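Local coordinates for protein Alpha/beta hydrolase (Pseudomonas aeruginosa PAO1, PDB 4R1D) that probably acts as a calcium-binding lipase effector of a type VI secretion system, kept in check by the immunity protein Tli4, at residues S439-I444 with P501-Q506. Residues are numbered along the deposited sequence; the frame is centred on the assembly and turned at random.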
ATOM      1  N   SER A 439      -1.318 -17.293  14.209  1.00 18.68           N
ATOM      2  CA  SER A 439      -1.059 -16.718  12.891  1.00 15.13           C
ATOM      3  C   SER A 439      -2.059 -17.158  11.816  1.00 18.04           C
ATOM      4  O   SER A 439      -1.737 -17.128  10.628  1.00 16.35           O
ATOM      5  CB  SER A 439       0.357 -17.081  12.431  1.00 18.53           C
ATOM      6  OG  SER A 439       1.338 -16.772  13.414  1.00 19.02           O
ATOM      7  N   TRP A 440      -3.261 -17.554  12.229  1.00 17.77           N
ATOM      8  CA  TRP A 440      -4.269 -18.081  11.303  1.00 19.57           C
ATOM      9  C   TRP A 440      -3.694 -19.158  10.391  1.00 17.30           C
ATOM     10  O   TRP A 440      -4.110 -19.309   9.235  1.00 18.94           O
ATOM     11  CB  TRP A 440      -4.902 -16.938  10.487  1.00 18.72           C
ATOM     12  CG  TRP A 440      -5.582 -15.977  11.391  1.00 19.52           C
ATOM     13  CD1 TRP A 440      -5.162 -14.725  11.728  1.00 21.46           C
ATOM     14  CD2 TRP A 440      -6.779 -16.217  12.138  1.00 19.35           C
ATOM     15  NE1 TRP A 440      -6.039 -14.159  12.629  1.00 22.11           N
ATOM     16  CE2 TRP A 440      -7.041 -15.057  12.894  1.00 21.06           C
ATOM     17  CE3 TRP A 440      -7.662 -17.298  12.232  1.00 20.56           C
ATOM     18  CZ2 TRP A 440      -8.144 -14.950  13.735  1.00 21.66           C
ATOM     19  CZ3 TRP A 440      -8.757 -17.193  13.064  1.00 19.95           C
ATOM     20  CH2 TRP A 440      -8.991 -16.029  13.809  1.00 22.94           C
ATOM     21  N   ARG A 441      -2.758 -19.930  10.930  1.00 19.40           N
ATOM     22  CA  ARG A 441      -2.024 -20.897  10.128  1.00 18.01           C
ATOM     23  C   ARG A 441      -2.955 -21.993   9.598  1.00 16.97           C
ATOM     24  O   ARG A 441      -2.843 -22.407   8.445  1.00 15.11           O
ATOM     25  CB  ARG A 441      -0.876 -21.485  10.943  1.00 17.73           C
ATOM     26  CG  ARG A 441       0.021 -22.418  10.151  1.00 12.74           C
ATOM     27  CD  ARG A 441      -0.386 -23.899  10.330  1.00 19.04           C
ATOM     28  NE  ARG A 441       0.486 -24.746   9.535  1.00 18.76           N
ATOM     29  CZ  ARG A 441       0.886 -25.973   9.870  1.00 19.95           C
ATOM     30  NH1 ARG A 441       0.495 -26.533  11.009  1.00 16.68           N
ATOM     31  NH2 ARG A 441       1.698 -26.625   9.057  1.00 17.97           N
ATOM     32  N   ASP A 442      -3.854 -22.474  10.449  1.00 19.95           N
ATOM     33  CA  ASP A 442      -4.949 -23.316   9.985  1.00 17.86           C
ATOM     34  C   ASP A 442      -6.177 -22.450   9.963  1.00 18.68           C
ATOM     35  O   ASP A 442      -6.600 -21.941  11.002  1.00 24.96           O
ATOM     36  CB  ASP A 442      -5.191 -24.508  10.920  1.00 18.74           C
ATOM     37  CG  ASP A 442      -4.051 -25.498  10.905  1.00 21.99           C
ATOM     38  OD1 ASP A 442      -3.360 -25.589   9.871  1.00 23.23           O
ATOM     39  OD2 ASP A 442      -3.840 -26.193  11.921  1.00 24.11           O
ATOM     40  N   LEU A 443      -6.739 -22.257   8.778  1.00 16.77           N
ATOM     41  CA  LEU A 443      -7.899 -21.415   8.639  1.00 17.33           C
ATOM     42  C   LEU A 443      -9.079 -22.370   8.694  1.00 21.35           C
ATOM     43  O   LEU A 443      -9.290 -23.146   7.768  1.00 18.40           O
ATOM     44  CB  LEU A 443      -7.853 -20.675   7.307  1.00 16.82           C
ATOM     45  CG  LEU A 443      -8.666 -19.384   7.192  1.00 17.47           C
ATOM     46  CD1 LEU A 443     -10.099 -19.612   7.644  1.00 21.03           C
ATOM     47  CD2 LEU A 443      -8.019 -18.291   8.011  1.00 20.13           C
ATOM     48  N   ILE A 444      -9.836 -22.313   9.783  1.00 16.97           N
ATOM     49  CA  ILE A 444     -10.883 -23.303  10.032  1.00 18.15           C
ATOM     50  C   ILE A 444     -12.280 -22.707  10.096  1.00 19.13           C
ATOM     51  O   ILE A 444     -12.545 -21.805  10.880  1.00 19.22           O
ATOM     52  CB  ILE A 444     -10.635 -24.037  11.361  1.00 18.50           C
ATOM     53  CG1 ILE A 444      -9.273 -24.735  11.345  1.00 21.11           C
ATOM     54  CG2 ILE A 444     -11.767 -25.032  11.638  1.00 20.10           C
ATOM     55  CD1 ILE A 444      -8.674 -24.914  12.754  1.00 22.70           C
ATOM     56  N   PRO A 501       2.736 -17.464   8.777  1.00 14.76           N
ATOM     57  CA  PRO A 501       2.829 -18.801   9.389  1.00 14.35           C
ATOM     58  C   PRO A 501       4.209 -19.373   9.142  1.00 15.06           C
ATOM     59  O   PRO A 501       4.829 -19.079   8.127  1.00 14.36           O
ATOM     60  CB  PRO A 501       1.791 -19.613   8.616  1.00 15.69           C
ATOM     61  CG  PRO A 501       0.771 -18.582   8.199  1.00 22.87           C
ATOM     62  CD  PRO A 501       1.590 -17.352   7.858  1.00 18.41           C
ATOM     63  N   THR A 502       4.691 -20.198  10.059  1.00 14.89           N
ATOM     64  CA  THR A 502       5.978 -20.838   9.878  1.00 11.98           C
ATOM     65  C   THR A 502       6.065 -21.559   8.514  1.00 13.54           C
ATOM     66  O   THR A 502       7.127 -21.599   7.895  1.00 16.02           O
ATOM     67  CB  THR A 502       6.261 -21.796  11.062  1.00 12.82           C
ATOM     68  OG1 THR A 502       6.100 -21.073  12.293  1.00 16.64           O
ATOM     69  CG2 THR A 502       7.675 -22.348  10.993  1.00 15.49           C
ATOM     70  N   ASP A 503       4.943 -22.118   8.047  1.00 16.84           N
ATOM     71  CA  ASP A 503       4.868 -22.724   6.715  1.00 18.94           C
ATOM     72  C   ASP A 503       5.643 -21.901   5.691  1.00 18.01           C
ATOM     73  O   ASP A 503       6.430 -22.424   4.912  1.00 18.08           O
ATOM     74  CB  ASP A 503       3.410 -22.782   6.226  1.00 16.02           C
ATOM     75  CG  ASP A 503       2.580 -23.818   6.954  1.00 18.45           C
ATOM     76  OD1 ASP A 503       3.113 -24.910   7.231  1.00 19.04           O
ATOM     77  OD2 ASP A 503       1.390 -23.536   7.236  1.00 17.55           O
ATOM     78  N   SER A 504       5.381 -20.600   5.704  1.00 14.06           N
ATOM     79  CA  SER A 504       5.911 -19.657   4.716  1.00 11.67           C
ATOM     80  C   SER A 504       7.258 -19.091   5.184  1.00 14.03           C
ATOM     81  O   SER A 504       8.190 -18.931   4.397  1.00 14.00           O
ATOM     82  CB  SER A 504       4.872 -18.534   4.506  1.00 13.92           C
ATOM     83  OG  SER A 504       5.342 -17.496   3.639  1.00 15.01           O
ATOM     84  N   GLY A 505       7.368 -18.791   6.470  1.00 13.89           N
ATOM     85  CA  GLY A 505       8.623 -18.280   6.998  1.00 13.80           C
ATOM     86  C   GLY A 505       9.820 -19.200   6.764  1.00 18.26           C
ATOM     87  O   GLY A 505      10.940 -18.739   6.557  1.00 13.54           O
ATOM     88  N   GLN A 506       9.589 -20.509   6.797  1.00 17.75           N
ATOM     89  CA  GLN A 506      10.683 -21.459   6.634  1.00 15.14           C
ATOM     90  C   GLN A 506      10.916 -21.868   5.172  1.00 16.11           C
ATOM     91  O   GLN A 506      11.787 -22.685   4.892  1.00 16.34           O
ATOM     92  CB  GLN A 506      10.464 -22.699   7.514  1.00 15.33           C
ATOM     93  CG  GLN A 506       9.398 -23.632   6.957  1.00 18.26           C
ATOM     94  CD  GLN A 506       9.154 -24.848   7.839  1.00 20.24           C
ATOM     95  OE1 GLN A 506       9.796 -25.022   8.874  1.00 21.77           O
ATOM     96  NE2 GLN A 506       8.221 -25.690   7.428  1.00 18.55           N
TER
HETATM   97  O   HOH W   1      -0.894 -22.147   6.504  1.00 17.05           O
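Asp503 lies at the edge of the Arg441 guanidinium, while Asp442 OD1 lies off toward a face, 4.0 Å from Arg441 NE, a long electrostatic contact to which no N-H is directed. This is a side-on bidentate salt bridge within a buried Arg441–Asp442–Asp503 network, joining the loop ahead of strand 443-446 to the start of helix 502-505 in an alpha/beta hydrolase. Arg441 NE gives a nearly straight bond to Asp503 OD2 (2.8 Å, 173°) in the guanidinium plane, coming to that oxygen on its syn side but tilted from the carboxylate plane. Its NH2 reaches the syn lone pair of Asp503 OD1 at 2.9 Å; this bond is less straight, and the two flat groups are turned 37° apart. Two bonds, one to each oxygen, restrain the carboxylate's rotation, and NH2 also donates to Asp490 O. Arginine suits the place: its flat end has several N-H groups to share among buried acceptors, whereas its aliphatic stem can lie on a nonpolar neighbour. With CG anti to the backbone N (chi1 -175°) and a bend at the second torsion, that stem runs past Pro501, where Arg441 CG touches Pro501 CB at 3.7 Å. Pro501 occupies the N-cap position, just before the helix; proline has no backbone N-H needing a partner there. Its nonpolar ring packs on the loop, with CG 3.8 Å from Ser439 O, while its carbonyl accepts from Ser504 N and Gly505 N. Asp503, in the first turn, is an acid near a helix N-terminus, where the helix dipole would probably favour its negative charge. Arg333 also forms a salt bridge with Asp442 OD1, and so probably helps offset the negative charge of the two buried acids. A water completes the join by donating to both Arg441 O and Asp503 OD2, 2.8 Å from each.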